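PDB 3NHV: BH2092 protein, which is of unknown function but carries a rhodanese-like domain, the fold of sulfurtransferases, so a role in handling sulfur is possible though not established. Local coordinates for residues B[47-51]-B[108-112]; B[71-77]-B[98-104]. All blocks are in the same frame, centred on the assembly; numbering follows the deposited sequence.

Contact 1 of 2, residues B[47-51]-B[108-112]; sequences ECHIP and IEYWR
The indole of W111 receives I50 over one of its faces. Both branches of the isoleucine take part: CG1 sits almost on the normal of the five-membered ring, 4.2 Å from its centroid and 8° off the perpendicular, a CH-pi contact, while CG2 lies nearer the rim, 4.1 Å from CZ2 of W111. CG anti to the backbone N (chi1 167°) carries the indole from helix 107-113 to the loop; P51 approaches it obliquely, and NE1 is hydrogen-bonded to the backbone O of E117. The guanidinium of R112 has the sulfur of C48 over one face, though its nearest approach is to the arginine methylene, C48 SG to R112 CD at 4.0 Å. Both terminal nitrogens of this arginine are engaged by backbone oxygens, NH1 by D127 and NH2 by A126, which should fix the rotation of the group.

I108 reaches the loop with its terminal methyl: CD1 is 3.5 Å from C48 O and 3.7 Å from C48 SG, and CG1 faces CG1 of I50. No hydrogen bond crosses the contact; polar backbone atoms of the loop find partners outside it, C48 O accepting from R40 NH1 and I50 N donating to Y78 OH. The contact thus joins the loop that follows helix 42-47 to helix 107-113, with helix 20-28 packing on W111 and Y78 of strand 74-78 touching I108.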
loop_
_atom_site.group_PDB
_atom_site.type_symbol
_atom_site.label_atom_id
_atom_site.label_comp_id
_atom_site.label_asym_id
_atom_site.label_seq_id
_atom_site.Cartn_x
_atom_site.Cartn_y
_atom_site.Cartn_z
ATOM N N GLU B 47 -7.748 -15.464 -17.979
ATOM C CA GLU B 47 -8.717 -14.446 -18.390
ATOM C C GLU B 47 -8.045 -13.112 -18.699
ATOM O O GLU B 47 -8.260 -12.519 -19.760
ATOM C CB GLU B 47 -9.757 -14.212 -17.292
ATOM C CG GLU B 47 -10.607 -15.415 -16.963
ATOM C CD GLU B 47 -11.689 -15.101 -15.947
ATOM O OE1 GLU B 47 -12.510 -14.196 -16.214
ATOM O OE2 GLU B 47 -11.722 -15.763 -14.882
ATOM N N CYS B 48 -7.229 -12.646 -17.757
ATOM C CA CYS B 48 -6.531 -11.369 -17.893
ATOM C C CYS B 48 -5.218 -11.348 -17.114
ATOM O O CYS B 48 -5.205 -11.546 -15.898
ATOM C CB CYS B 48 -7.440 -10.242 -17.393
ATOM S SG CYS B 48 -6.679 -8.617 -17.372
ATOM N N HIS B 49 -4.116 -11.107 -17.817
ATOM C CA HIS B 49 -2.815 -11.056 -17.167
ATOM C C HIS B 49 -1.860 -10.066 -17.825
ATOM O O HIS B 49 -2.156 -9.498 -18.870
ATOM C CB HIS B 49 -2.185 -12.455 -17.121
ATOM C CG HIS B 49 -1.897 -13.046 -18.467
ATOM N ND1 HIS B 49 -0.944 -12.532 -19.319
ATOM C CD2 HIS B 49 -2.410 -14.135 -19.090
ATOM C CE1 HIS B 49 -0.879 -13.280 -20.408
ATOM N NE2 HIS B 49 -1.758 -14.259 -20.292
ATOM N N ILE B 50 -0.708 -9.862 -17.200
ATOM C CA ILE B 50 0.278 -8.931 -17.719
ATOM C C ILE B 50 1.162 -9.555 -18.786
ATOM O O ILE B 50 1.675 -10.656 -18.622
ATOM C CB ILE B 50 1.183 -8.411 -16.595
ATOM C CG1 ILE B 50 0.347 -7.670 -15.563
ATOM C CG2 ILE B 50 2.261 -7.500 -17.174
ATOM C CD1 ILE B 50 1.132 -7.242 -14.366
ATOM N N PRO B 51 1.362 -8.844 -19.898
ATOM C CA PRO B 51 2.200 -9.359 -20.980
ATOM C C PRO B 51 3.567 -9.873 -20.509
ATOM O O PRO B 51 4.206 -9.271 -19.648
ATOM C CB PRO B 51 2.311 -8.159 -21.914
ATOM C CG PRO B 51 0.963 -7.521 -21.774
ATOM C CD PRO B 51 0.732 -7.566 -20.276
ATOM N N ILE B 108 -2.166 -6.114 -10.697
ATOM C CA ILE B 108 -2.705 -5.933 -12.031
ATOM C C ILE B 108 -3.778 -4.859 -12.005
ATOM O O ILE B 108 -4.107 -4.265 -13.027
ATOM C CB ILE B 108 -3.299 -7.257 -12.571
ATOM C CG1 ILE B 108 -3.649 -7.109 -14.056
ATOM C CG2 ILE B 108 -4.525 -7.653 -11.760
ATOM C CD1 ILE B 108 -4.030 -8.421 -14.728
ATOM N N GLU B 109 -4.322 -4.610 -10.824
ATOM C CA GLU B 109 -5.337 -3.597 -10.694
ATOM C C GLU B 109 -4.793 -2.251 -11.168
ATOM O O GLU B 109 -5.340 -1.639 -12.077
ATOM C CB GLU B 109 -5.791 -3.478 -9.249
ATOM C CG GLU B 109 -6.715 -2.308 -9.046
ATOM C CD GLU B 109 -7.017 -2.049 -7.597
ATOM O OE1 GLU B 109 -7.571 -0.969 -7.308
ATOM O OE2 GLU B 109 -6.708 -2.923 -6.755
ATOM N N TYR B 110 -3.708 -1.786 -10.565
ATOM C CA TYR B 110 -3.155 -0.506 -10.969
ATOM C C TYR B 110 -2.415 -0.555 -12.299
ATOM O O TYR B 110 -2.138 0.481 -12.901
ATOM C CB TYR B 110 -2.278 0.063 -9.849
ATOM C CG TYR B 110 -3.083 0.880 -8.857
ATOM C CD1 TYR B 110 -3.291 2.252 -9.059
ATOM C CD2 TYR B 110 -3.709 0.277 -7.758
ATOM C CE1 TYR B 110 -4.104 2.999 -8.199
ATOM C CE2 TYR B 110 -4.525 1.020 -6.893
ATOM C CZ TYR B 110 -4.717 2.375 -7.125
ATOM O OH TYR B 110 -5.533 3.105 -6.294
ATOM N N TRP B 111 -2.111 -1.758 -12.774
ATOM C CA TRP B 111 -1.434 -1.896 -14.056
ATOM C C TRP B 111 -2.422 -1.500 -15.142
ATOM O O TRP B 111 -2.078 -0.795 -16.095
ATOM C CB TRP B 111 -0.977 -3.336 -14.272
ATOM C CG TRP B 111 -0.560 -3.591 -15.665
ATOM C CD1 TRP B 111 -1.359 -3.983 -16.698
ATOM C CD2 TRP B 111 0.746 -3.392 -16.216
ATOM N NE1 TRP B 111 -0.633 -4.037 -17.861
ATOM C CE2 TRP B 111 0.660 -3.681 -17.596
ATOM C CE3 TRP B 111 1.976 -2.996 -15.679
ATOM C CZ2 TRP B 111 1.765 -3.586 -18.449
ATOM C CZ3 TRP B 111 3.077 -2.900 -16.527
ATOM C CH2 TRP B 111 2.964 -3.193 -17.897
ATOM N N ARG B 112 -3.658 -1.958 -14.981
ATOM C CA ARG B 112 -4.714 -1.651 -15.930
ATOM C C ARG B 112 -5.175 -0.203 -15.754
ATOM O O ARG B 112 -5.421 0.489 -16.737
ATOM C CB ARG B 112 -5.883 -2.629 -15.744
ATOM C CG ARG B 112 -5.547 -4.081 -16.088
ATOM C CD ARG B 112 -6.638 -5.022 -15.610
ATOM N NE ARG B 112 -7.908 -4.748 -16.271
ATOM C CZ ARG B 112 -9.077 -5.277 -15.918
ATOM N NH1 ARG B 112 -9.159 -6.123 -14.901
ATOM N NH2 ARG B 112 -10.170 -4.955 -16.592
#

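Contact 2 of 2, residues B[71-77]-B[98-104]; sequences KEKVIIT and GFRVKEL
K71 lays its aliphatic chain over one face of the F99 ring, crossing it at about a right angle. CD stands 3.7 Å from the ring centroid in a CH-pi contact, whereas NZ, at 5.2 Å from that centroid, adds at most a weak cation-pi attraction. The bend of the lysine at chi2 (-84°) turns CD and CE across the ring instead of past it. I75 meets the same ring obliquely, its CD1 3.3 Å from CD2 of F99, and its CG2 packs on CG2 of V101. Without the ring, as with an alanine here, the K71 methylenes and the I75 CD1 methyl would probably lose the surface they rest on, and a gap would be likely beside T66 and L69.

Farther along, the backbones of 74-77 and 100-104 pair in parallel. I75 N donates to R100 O at 2.8 Å in a nearly straight bond (179°), and I75 O accepts from K102 N. T77 repeats the pattern, its N hydrogen-bonded to K102 O at 3.1 Å and its O to L104 N at 2.8 Å. Side chains of I75 and T77 pack against F94 of helix 86-96, where T77 OG1 is hydrogen-bonded to A87 O and E103 OE1 to T88 OG1. A Schellman motif at G98 ends that helix before the second strand. Together these elements form a beta-alpha-beta crossover, joining neighbouring parallel strands at the heart of the rhodanese-like alpha/beta fold.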
loop_
_atom_site.group_PDB
_atom_site.type_symbol
_atom_site.label_atom_id
_atom_site.label_comp_id
_atom_site.label_asym_id
_atom_site.label_seq_id
_atom_site.Cartn_x
_atom_site.Cartn_y
_atom_site.Cartn_z
ATOM N N LYS B 71 18.127 -18.824 -12.271
ATOM C CA LYS B 71 18.484 -18.170 -11.013
ATOM C C LYS B 71 19.296 -16.908 -11.283
ATOM O O LYS B 71 19.586 -16.142 -10.364
ATOM C CB LYS B 71 19.328 -19.102 -10.136
ATOM C CG LYS B 71 18.613 -20.341 -9.607
ATOM C CD LYS B 71 17.835 -20.053 -8.339
ATOM C CE LYS B 71 17.207 -21.324 -7.769
ATOM N NZ LYS B 71 18.213 -22.372 -7.410
ATOM N N GLU B 72 19.680 -16.698 -12.538
ATOM C CA GLU B 72 20.468 -15.524 -12.891
ATOM C C GLU B 72 19.584 -14.308 -13.093
ATOM O O GLU B 72 20.056 -13.174 -13.078
ATOM C CB GLU B 72 21.264 -15.773 -14.171
ATOM C CG GLU B 72 22.402 -16.760 -14.025
ATOM C CD GLU B 72 23.271 -16.478 -12.809
ATOM O OE1 GLU B 72 22.947 -16.996 -11.714
ATOM O OE2 GLU B 72 24.270 -15.728 -12.942
ATOM N N LYS B 73 18.296 -14.558 -13.292
ATOM C CA LYS B 73 17.338 -13.487 -13.511
ATOM C C LYS B 73 16.685 -13.068 -12.201
ATOM O O LYS B 73 17.082 -13.524 -11.127
ATOM C CB LYS B 73 16.276 -13.955 -14.495
ATOM C CG LYS B 73 16.836 -14.345 -15.846
ATOM C CD LYS B 73 15.733 -14.823 -16.749
ATOM C CE LYS B 73 16.185 -14.903 -18.188
ATOM N NZ LYS B 73 15.030 -15.298 -19.041
ATOM N N VAL B 74 15.694 -12.185 -12.279
ATOM C CA VAL B 74 14.991 -11.739 -11.077
ATOM C C VAL B 74 13.505 -12.020 -11.233
ATOM O O VAL B 74 12.937 -11.759 -12.288
ATOM C CB VAL B 74 15.176 -10.232 -10.828
ATOM C CG1 VAL B 74 14.393 -9.827 -9.589
ATOM C CG2 VAL B 74 16.656 -9.902 -10.645
ATOM N N ILE B 75 12.882 -12.562 -10.190
ATOM C CA ILE B 75 11.450 -12.872 -10.226
ATOM C C ILE B 75 10.618 -11.690 -9.707
ATOM O O ILE B 75 10.924 -11.112 -8.662
ATOM C CB ILE B 75 11.111 -14.153 -9.376
ATOM C CG1 ILE B 75 11.637 -15.409 -10.067
ATOM C CG2 ILE B 75 9.607 -14.315 -9.219
ATOM C CD1 ILE B 75 13.126 -15.572 -10.002
ATOM N N ILE B 76 9.578 -11.335 -10.460
ATOM C CA ILE B 76 8.681 -10.241 -10.106
ATOM C C ILE B 76 7.299 -10.852 -9.919
ATOM O O ILE B 76 6.705 -11.344 -10.871
ATOM C CB ILE B 76 8.587 -9.173 -11.232
ATOM C CG1 ILE B 76 9.984 -8.692 -11.628
ATOM C CG2 ILE B 76 7.751 -7.980 -10.753
ATOM C CD1 ILE B 76 10.689 -7.892 -10.555
ATOM N N THR B 77 6.788 -10.823 -8.694
ATOM C CA THR B 77 5.480 -11.397 -8.422
ATOM C C THR B 77 4.409 -10.331 -8.365
ATOM O O THR B 77 4.678 -9.202 -7.972
ATOM C CB THR B 77 5.472 -12.137 -7.073
ATOM O OG1 THR B 77 5.727 -11.198 -6.022
ATOM C CG2 THR B 77 6.551 -13.214 -7.048
ATOM N N GLY B 98 15.903 -20.020 -3.250
ATOM C CA GLY B 98 17.177 -19.475 -3.703
ATOM C C GLY B 98 17.116 -18.412 -4.794
ATOM O O GLY B 98 18.158 -17.947 -5.250
ATOM N N PHE B 99 15.911 -18.028 -5.214
ATOM C CA PHE B 99 15.724 -17.013 -6.249
ATOM C C PHE B 99 15.814 -15.571 -5.735
ATOM O O PHE B 99 15.581 -15.300 -4.557
ATOM C CB PHE B 99 14.355 -17.180 -6.924
ATOM C CG PHE B 99 14.293 -18.290 -7.933
ATOM C CD1 PHE B 99 13.578 -19.456 -7.667
ATOM C CD2 PHE B 99 14.946 -18.169 -9.155
ATOM C CE1 PHE B 99 13.519 -20.483 -8.609
ATOM C CE2 PHE B 99 14.895 -19.185 -10.098
ATOM C CZ PHE B 99 14.180 -20.344 -9.826
ATOM N N ARG B 100 16.163 -14.650 -6.634
ATOM C CA ARG B 100 16.217 -13.222 -6.304
ATOM C C ARG B 100 14.814 -12.782 -6.725
ATOM O O ARG B 100 14.359 -13.118 -7.825
ATOM C CB ARG B 100 17.282 -12.501 -7.137
ATOM C CG ARG B 100 18.721 -12.966 -6.877
ATOM C CD ARG B 100 19.313 -12.341 -5.620
ATOM N NE ARG B 100 20.641 -12.868 -5.314
ATOM C CZ ARG B 100 21.588 -12.184 -4.672
ATOM N NH1 ARG B 100 21.350 -10.939 -4.274
ATOM N NH2 ARG B 100 22.772 -12.739 -4.424
ATOM N N VAL B 101 14.131 -12.041 -5.862
ATOM C CA VAL B 101 12.764 -11.660 -6.163
ATOM C C VAL B 101 12.342 -10.308 -5.605
ATOM O O VAL B 101 12.891 -9.845 -4.608
ATOM C CB VAL B 101 11.811 -12.733 -5.607
ATOM C CG1 VAL B 101 11.968 -12.799 -4.098
ATOM C CG2 VAL B 101 10.367 -12.427 -5.985
ATOM N N LYS B 102 11.350 -9.708 -6.262
ATOM C CA LYS B 102 10.769 -8.422 -5.883
ATOM C C LYS B 102 9.265 -8.542 -6.133
ATOM O O LYS B 102 8.850 -9.253 -7.053
ATOM C CB LYS B 102 11.319 -7.280 -6.756
ATOM C CG LYS B 102 12.817 -7.035 -6.651
ATOM C CD LYS B 102 13.232 -5.767 -7.397
ATOM C CE LYS B 102 14.666 -5.369 -7.036
ATOM N NZ LYS B 102 14.942 -3.916 -7.258
ATOM N N GLU B 103 8.451 -7.865 -5.324
ATOM C CA GLU B 103 7.000 -7.905 -5.510
ATOM C C GLU B 103 6.553 -6.615 -6.174
ATOM O O GLU B 103 7.132 -5.553 -5.937
ATOM C CB GLU B 103 6.271 -8.072 -4.172
ATOM C CG GLU B 103 6.425 -6.899 -3.212
ATOM C CD GLU B 103 5.829 -7.173 -1.837
ATOM O OE1 GLU B 103 4.626 -7.519 -1.759
ATOM O OE2 GLU B 103 6.562 -7.039 -0.834
ATOM N N LEU B 104 5.525 -6.721 -7.010
ATOM C CA LEU B 104 4.981 -5.578 -7.731
ATOM C C LEU B 104 3.858 -4.923 -6.935
ATOM O O LEU B 104 2.819 -5.543 -6.701
ATOM C CB LEU B 104 4.428 -6.029 -9.082
ATOM C CG LEU B 104 3.813 -4.926 -9.937
ATOM C CD1 LEU B 104 4.916 -4.019 -10.462
ATOM C CD2 LEU B 104 3.045 -5.528 -11.098
#

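How the contacts relate
From the N terminus, the chain passes through strands 17-19 and 34-38 before helix 42-47 leads to the loop 47-51, the first half of contact 1. It then runs through strand 54-55 to strand 74-78, crosses over by helix 86-96 and returns as strand 100-105, closing the shorter loop of contact 2. Helix 107-113 follows directly and closes the longer one, so contact 2 is nested inside contact 1. Their centres lie about 19 Å apart on opposite sides of the chain's centre, yet I50 CD1 meets L104 CD2 at 4.2 Å. Contact 2 joins adjacent strands of the sheet; contact 1 brings the following helix to an earlier loop.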